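Local structure of type VI secretion system-associated protein TagF (Pseudomonas aeruginosa PAO1, 2QNU) at residues D178-W183 against M196-P202; W48-L53 against R85-L89. The protein is of unknown exact function but, as a TagF-family protein, is probably associated with the type VI secretion system of the bacterium. One frame throughout, in Å; residues are numbered along the deposited sequence.

Contact 1 (D178-W183 against M196-P202); sequences DGASHW and MRYQGLP. With ACT (acetate ion), chain F.
S181 and G200 meet through a hydrogen bond, S181 OG giving its proton to G200 O at 2.7 Å. The hydroxyl sits between the backbone N and the carbonyl carbon (chi1 63°), which points it at the G200 carbonyl, and it also accepts from the indole, W183 NE1 to S181 OG 2.9 Å. One small serine thus satisfies a buried indole N-H and fastens the chain just beyond strand 196-199. Beyond the N-H, the indole lies obliquely against the P202 ring, W183 CZ2 to P202 CD 3.6 Å, while P202 CB covers the centre of one face of the Y198 ring.

On the opposite face, which H182 and R197 share, R197 runs extended, CG anti to its N (chi1 -179°), and lays CG over the H182 imidazole in a CH-pi contact, 4.1 Å from that ring's centroid. A180, small enough to fit there, covers one face of the guanidinium with CB. R197 NH1 donates to Q199 OE1 at 2.9 Å, the acceptor lying in the guanidinium plane. At the imidazole edge H182 NE2 donates an almost straight bond (2.6 Å, 173°) to OXT of an acetate ion, probably from the crystallisation liquor.

Backbone bonds of the antiparallel hairpin position all this: S181 and Y198 form one hydrogen-bonded pair, W183 and M196 another. G200 N bonds G179 O at 2.8 Å, both glycines having positive phi, and at G200's backbone angles a side chain would be jammed against the carbonyl O of Q199, which calls for glycine.

Strand 180-185 is flanked on its other edge by strand 58-62, while R197 pairs antiparallel with a strand of the second subunit, carrying the sheet across the interface. Helices 23-44 and 209-212 cover the W183 face through W32 and F210.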
loop_
_atom_site.group_PDB
_atom_site.type_symbol
_atom_site.label_atom_id
_atom_site.label_comp_id
_atom_site.label_asym_id
_atom_site.label_seq_id
_atom_site.Cartn_x
_atom_site.Cartn_y
_atom_site.Cartn_z
ATOM N N ASP B 178 6.220 3.526 2.214
ATOM C CA ASP B 178 7.164 4.546 1.848
ATOM C C ASP B 178 6.697 5.901 2.298
ATOM O O ASP B 178 5.501 6.252 2.161
ATOM C CB ASP B 178 7.372 4.525 0.352
ATOM C CG ASP B 178 8.027 3.216 -0.121
ATOM O OD1 ASP B 178 8.723 2.535 0.673
ATOM O OD2 ASP B 178 7.840 2.855 -1.278
ATOM N N GLY B 179 7.637 6.678 2.821
ATOM C CA GLY B 179 7.273 7.998 3.331
ATOM C C GLY B 179 6.336 7.987 4.563
ATOM O O GLY B 179 5.746 8.996 4.887
ATOM N N ALA B 180 6.178 6.864 5.221
ATOM C CA ALA B 180 5.078 6.713 6.211
ATOM C C ALA B 180 5.535 6.118 7.517
ATOM O O ALA B 180 6.600 5.469 7.577
ATOM C CB ALA B 180 3.949 5.829 5.645
ATOM N N SER B 181 4.692 6.297 8.559
ATOM C CA SER B 181 4.864 5.542 9.792
ATOM C C SER B 181 3.559 4.769 10.070
ATOM O O SER B 181 2.432 5.327 9.887
ATOM C CB SER B 181 5.264 6.493 10.909
ATOM O OG SER B 181 4.247 7.437 11.151
ATOM N N HIS B 182 3.716 3.485 10.400
ATOM C CA HIS B 182 2.630 2.601 10.777
ATOM C C HIS B 182 2.803 2.253 12.277
ATOM O O HIS B 182 3.921 2.063 12.770
ATOM C CB HIS B 182 2.624 1.314 9.953
ATOM C CG HIS B 182 2.100 1.488 8.549
ATOM N ND1 HIS B 182 2.888 1.878 7.494
ATOM C CD2 HIS B 182 0.841 1.380 8.063
ATOM C CE1 HIS B 182 2.137 1.993 6.410
ATOM N NE2 HIS B 182 0.888 1.673 6.723
ATOM N N TRP B 183 1.681 2.161 12.953
ATOM C CA TRP B 183 1.620 1.996 14.411
ATOM C C TRP B 183 0.468 1.061 14.650
ATOM O O TRP B 183 -0.624 1.282 14.074
ATOM C CB TRP B 183 1.312 3.330 15.039
ATOM C CG TRP B 183 2.215 4.396 14.621
ATOM C CD1 TRP B 183 2.069 5.218 13.490
ATOM C CD2 TRP B 183 3.384 4.838 15.286
ATOM N NE1 TRP B 183 3.103 6.117 13.441
ATOM C CE2 TRP B 183 3.930 5.907 14.513
ATOM C CE3 TRP B 183 4.050 4.440 16.472
ATOM C CZ2 TRP B 183 5.096 6.557 14.873
ATOM C CZ3 TRP B 183 5.209 5.077 16.822
ATOM C CH2 TRP B 183 5.713 6.154 16.055
HETATM N N MSE B 196 -2.720 2.064 12.552
HETATM C CA MSE B 196 -2.721 3.498 12.247
HETATM C C MSE B 196 -1.605 3.841 11.267
HETATM O O MSE B 196 -0.500 3.306 11.376
HETATM C CB MSE B 196 -2.451 4.269 13.548
HETATM C CG MSE B 196 -3.511 4.019 14.672
HETATM SE SE MSE B 196 -2.665 4.782 16.367
HETATM C CE MSE B 196 -3.274 6.591 16.181
ATOM N N ARG B 197 -1.893 4.732 10.295
ATOM C CA ARG B 197 -0.874 5.225 9.336
ATOM C C ARG B 197 -0.842 6.728 9.306
ATOM O O ARG B 197 -1.898 7.348 9.162
ATOM C CB ARG B 197 -1.243 4.780 7.926
ATOM C CG ARG B 197 -0.258 5.214 6.846
ATOM C CD ARG B 197 -0.717 4.739 5.454
ATOM N NE ARG B 197 0.342 4.829 4.399
ATOM C CZ ARG B 197 0.742 5.999 3.914
ATOM N NH1 ARG B 197 0.182 7.121 4.355
ATOM N NH2 ARG B 197 1.684 6.084 2.988
ATOM N N TYR B 198 0.331 7.309 9.487
ATOM C CA TYR B 198 0.583 8.689 9.155
ATOM C C TYR B 198 1.519 8.791 7.935
ATOM O O TYR B 198 2.458 7.991 7.747
ATOM C CB TYR B 198 1.178 9.466 10.338
ATOM C CG TYR B 198 0.212 9.627 11.514
ATOM C CD1 TYR B 198 0.114 8.650 12.489
ATOM C CD2 TYR B 198 -0.599 10.768 11.646
ATOM C CE1 TYR B 198 -0.759 8.774 13.638
ATOM C CE2 TYR B 198 -1.504 10.906 12.764
ATOM C CZ TYR B 198 -1.572 9.916 13.746
ATOM O OH TYR B 198 -2.435 10.052 14.816
ATOM N N GLN B 199 1.208 9.796 7.103
ATOM C CA GLN B 199 2.126 10.289 6.089
ATOM C C GLN B 199 3.226 10.999 6.849
ATOM O O GLN B 199 3.001 12.034 7.434
ATOM C CB GLN B 199 1.391 11.276 5.148
ATOM C CG GLN B 199 2.076 11.456 3.816
ATOM C CD GLN B 199 2.023 10.215 2.918
ATOM O OE1 GLN B 199 1.031 9.471 2.897
ATOM N NE2 GLN B 199 3.095 10.019 2.129
ATOM N N GLY B 200 4.413 10.464 6.885
ATOM C CA GLY B 200 5.420 11.013 7.756
ATOM C C GLY B 200 5.258 10.571 9.199
ATOM O O GLY B 200 4.547 9.591 9.469
ATOM N N LEU B 201 5.933 11.291 10.105
ATOM C CA LEU B 201 5.784 11.083 11.564
ATOM C C LEU B 201 4.511 11.710 11.978
ATOM O O LEU B 201 4.119 12.706 11.388
ATOM C CB LEU B 201 6.897 11.742 12.368
ATOM C CG LEU B 201 8.312 11.215 12.097
ATOM C CD1 LEU B 201 9.385 12.042 12.754
ATOM C CD2 LEU B 201 8.407 9.798 12.460
ATOM N N PRO B 202 3.872 11.142 13.025
ATOM C CA PRO B 202 2.708 11.832 13.590
ATOM C C PRO B 202 3.073 13.283 13.966
ATOM O O PRO B 202 4.103 13.553 14.550
ATOM C CB PRO B 202 2.343 10.987 14.795
ATOM C CG PRO B 202 3.009 9.643 14.533
ATOM C CD PRO B 202 4.186 9.873 13.706
HETATM C C ACT F . -2.231 1.404 5.969
HETATM O O ACT F . -2.131 1.567 7.235
HETATM O OXT ACT F . -1.181 1.476 5.223
HETATM C CH3 ACT F . -3.549 1.174 5.403
HETATM O O HOH W 1 3.158 5.317 0.753
#

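Contact 2 (W48-L53 against R85-L89); sequences WLDAYL and RYFPL
Y86 lies against helix 48-53, so that the loop joining antiparallel strands 71-77 and 89-95 packs on a short helix within the TagF N-terminal domain. L49 holds CG anti to its backbone N (chi1 178°) and sends CD1 over one face of the Y86 ring, a CH-pi contact with CD1 3.8 Å from the ring centroid. A branched leucine suits this place because one methyl can cover the ring while the other, CD2, lies near the hydroxyl.

One turn on, Y52 also has its ring carbon CG anti to N (chi1 176°), which directs the long phenol straight at the loop. Its ring crosses that of Y86 obliquely, planes 77° apart, and Y52 CE1 comes 3.6 Å from Y86 CD1. W48 joins the same cluster: W48 CH2 sits over one face of the Y52 ring, toward its rim, and the same end of the indole meets Y86 CB at its edge, W48 CH2 to Y86 CB 3.9 Å. L53 CD1 adds a lighter touch on the Y86 ring.

Tyrosine suits position 52 because its polar end reaches the loop backbone, where the hydroxyl is hydrogen-bonded to S79 O. Against F87 it makes a close contact without a hydrogen bond, Y52 OH to F87 C 3.2 Å.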
loop_
_atom_site.group_PDB
_atom_site.type_symbol
_atom_site.label_atom_id
_atom_site.label_comp_id
_atom_site.label_asym_id
_atom_site.label_seq_id
_atom_site.Cartn_x
_atom_site.Cartn_y
_atom_site.Cartn_z
ATOM N N TRP B 48 -3.979 14.200 31.534
ATOM C CA TRP B 48 -2.849 13.627 30.780
ATOM C C TRP B 48 -2.321 12.332 31.404
ATOM O O TRP B 48 -2.094 11.310 30.697
ATOM C CB TRP B 48 -1.693 14.638 30.688
ATOM C CG TRP B 48 -0.552 14.050 29.903
ATOM C CD1 TRP B 48 -0.466 13.970 28.526
ATOM C CD2 TRP B 48 0.634 13.441 30.405
ATOM N NE1 TRP B 48 0.689 13.315 28.168
ATOM C CE2 TRP B 48 1.390 12.995 29.286
ATOM C CE3 TRP B 48 1.147 13.221 31.678
ATOM C CZ2 TRP B 48 2.605 12.357 29.420
ATOM C CZ3 TRP B 48 2.372 12.556 31.795
ATOM C CH2 TRP B 48 3.078 12.146 30.679
ATOM N N LEU B 49 -2.076 12.370 32.725
ATOM C CA LEU B 49 -1.315 11.315 33.388
ATOM C C LEU B 49 -2.048 9.973 33.411
ATOM O O LEU B 49 -1.465 8.924 33.137
ATOM C CB LEU B 49 -0.893 11.757 34.768
ATOM C CG LEU B 49 -0.143 10.726 35.577
ATOM C CD1 LEU B 49 1.197 10.367 34.971
ATOM C CD2 LEU B 49 0.013 11.255 37.010
ATOM N N ASP B 50 -3.347 10.052 33.606
ATOM C CA ASP B 50 -4.229 8.896 33.527
ATOM C C ASP B 50 -4.266 8.253 32.170
ATOM O O ASP B 50 -4.226 7.007 32.037
ATOM C CB ASP B 50 -5.651 9.340 33.887
ATOM C CG ASP B 50 -5.787 9.744 35.390
ATOM O OD1 ASP B 50 -4.799 9.617 36.175
ATOM O OD2 ASP B 50 -6.882 10.234 35.781
ATOM N N ALA B 51 -4.362 9.097 31.149
ATOM C CA ALA B 51 -4.303 8.611 29.738
ATOM C C ALA B 51 -2.985 7.916 29.394
ATOM O O ALA B 51 -2.978 6.799 28.825
ATOM C CB ALA B 51 -4.534 9.805 28.786
ATOM N N TYR B 52 -1.890 8.590 29.712
ATOM C CA TYR B 52 -0.527 8.136 29.471
ATOM C C TYR B 52 -0.242 6.761 30.123
ATOM O O TYR B 52 0.260 5.822 29.474
ATOM C CB TYR B 52 0.460 9.162 30.008
ATOM C CG TYR B 52 1.969 8.793 29.908
ATOM C CD1 TYR B 52 2.711 8.435 31.055
ATOM C CD2 TYR B 52 2.658 8.830 28.686
ATOM C CE1 TYR B 52 4.086 8.129 30.996
ATOM C CE2 TYR B 52 4.028 8.519 28.620
ATOM C CZ TYR B 52 4.734 8.181 29.774
ATOM O OH TYR B 52 6.064 7.925 29.716
ATOM N N LEU B 53 -0.549 6.685 31.407
ATOM C CA LEU B 53 -0.273 5.474 32.237
ATOM C C LEU B 53 -0.991 4.254 31.773
ATOM O O LEU B 53 -0.464 3.149 31.915
ATOM C CB LEU B 53 -0.710 5.752 33.635
ATOM C CG LEU B 53 0.316 6.252 34.620
ATOM C CD1 LEU B 53 1.571 6.831 34.109
ATOM C CD2 LEU B 53 -0.404 7.196 35.561
ATOM N N ARG B 85 9.996 10.884 36.923
ATOM C CA ARG B 85 9.741 11.679 35.719
ATOM C C ARG B 85 9.301 10.769 34.567
ATOM O O ARG B 85 9.770 9.628 34.468
ATOM C CB ARG B 85 10.984 12.492 35.397
ATOM C CG ARG B 85 11.421 13.327 36.600
ATOM C CD ARG B 85 12.828 13.912 36.499
ATOM N NE ARG B 85 13.860 12.904 36.283
ATOM C CZ ARG B 85 15.158 13.177 36.236
ATOM N NH1 ARG B 85 15.613 14.408 36.452
ATOM N NH2 ARG B 85 16.020 12.218 35.973
ATOM N N TYR B 86 8.359 11.246 33.747
ATOM C CA TYR B 86 7.743 10.454 32.663
ATOM C C TYR B 86 8.424 10.575 31.286
ATOM O O TYR B 86 8.617 11.675 30.774
ATOM C CB TYR B 86 6.258 10.824 32.566
ATOM C CG TYR B 86 5.555 10.548 33.862
ATOM C CD1 TYR B 86 5.314 9.230 34.243
ATOM C CD2 TYR B 86 5.189 11.591 34.744
ATOM C CE1 TYR B 86 4.709 8.926 35.426
ATOM C CE2 TYR B 86 4.585 11.305 35.938
ATOM C CZ TYR B 86 4.343 9.958 36.281
ATOM O OH TYR B 86 3.753 9.581 37.456
ATOM N N PHE B 87 8.798 9.437 30.686
ATOM C CA PHE B 87 9.214 9.377 29.298
ATOM C C PHE B 87 9.081 7.970 28.777
ATOM O O PHE B 87 9.363 7.026 29.507
ATOM C CB PHE B 87 10.673 9.801 29.152
ATOM C CG PHE B 87 10.999 10.295 27.819
ATOM C CD1 PHE B 87 10.657 11.612 27.445
ATOM C CD2 PHE B 87 11.654 9.463 26.868
ATOM C CE1 PHE B 87 10.980 12.072 26.196
ATOM C CE2 PHE B 87 11.976 9.944 25.634
ATOM C CZ PHE B 87 11.628 11.240 25.293
ATOM N N PRO B 88 8.615 7.794 27.514
ATOM C CA PRO B 88 8.490 6.426 27.006
ATOM C C PRO B 88 9.789 5.642 26.963
ATOM O O PRO B 88 10.860 6.195 27.000
ATOM C CB PRO B 88 7.963 6.633 25.585
ATOM C CG PRO B 88 7.215 7.847 25.648
ATOM C CD PRO B 88 7.988 8.756 26.599
ATOM N N LEU B 89 9.652 4.339 26.886
ATOM C CA LEU B 89 10.809 3.440 26.677
ATOM C C LEU B 89 10.580 2.760 25.343
ATOM O O LEU B 89 9.515 2.209 25.065
ATOM C CB LEU B 89 10.856 2.378 27.767
ATOM C CG LEU B 89 11.951 1.277 27.680
ATOM C CD1 LEU B 89 13.312 1.887 27.815
ATOM C CD2 LEU B 89 11.730 0.323 28.804
#

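Overall arrangement
Along the chain the two contacts come in series: contact 2 closes before contact 1 opens. Their centres lie 22 Å apart and their nearest atoms about 9 Å, without touching. Contact 1 lies within the antiparallel sheet, at its 194-199 end within the chain; contact 2 lies beside it, on the loop leading into strand 89-95, with strands 71-77 and 58-62 between 89-95 and the hairpin. Helices 23-44 and 209-212 pack against residues of both, linking them indirectly. Their roles in the assembly differ: the 180-185/194-199 hairpin meets the second subunit, whereas 48-53 and 85-89 are touched by no other chain of the assembly and join a helix to a loop within one subunit.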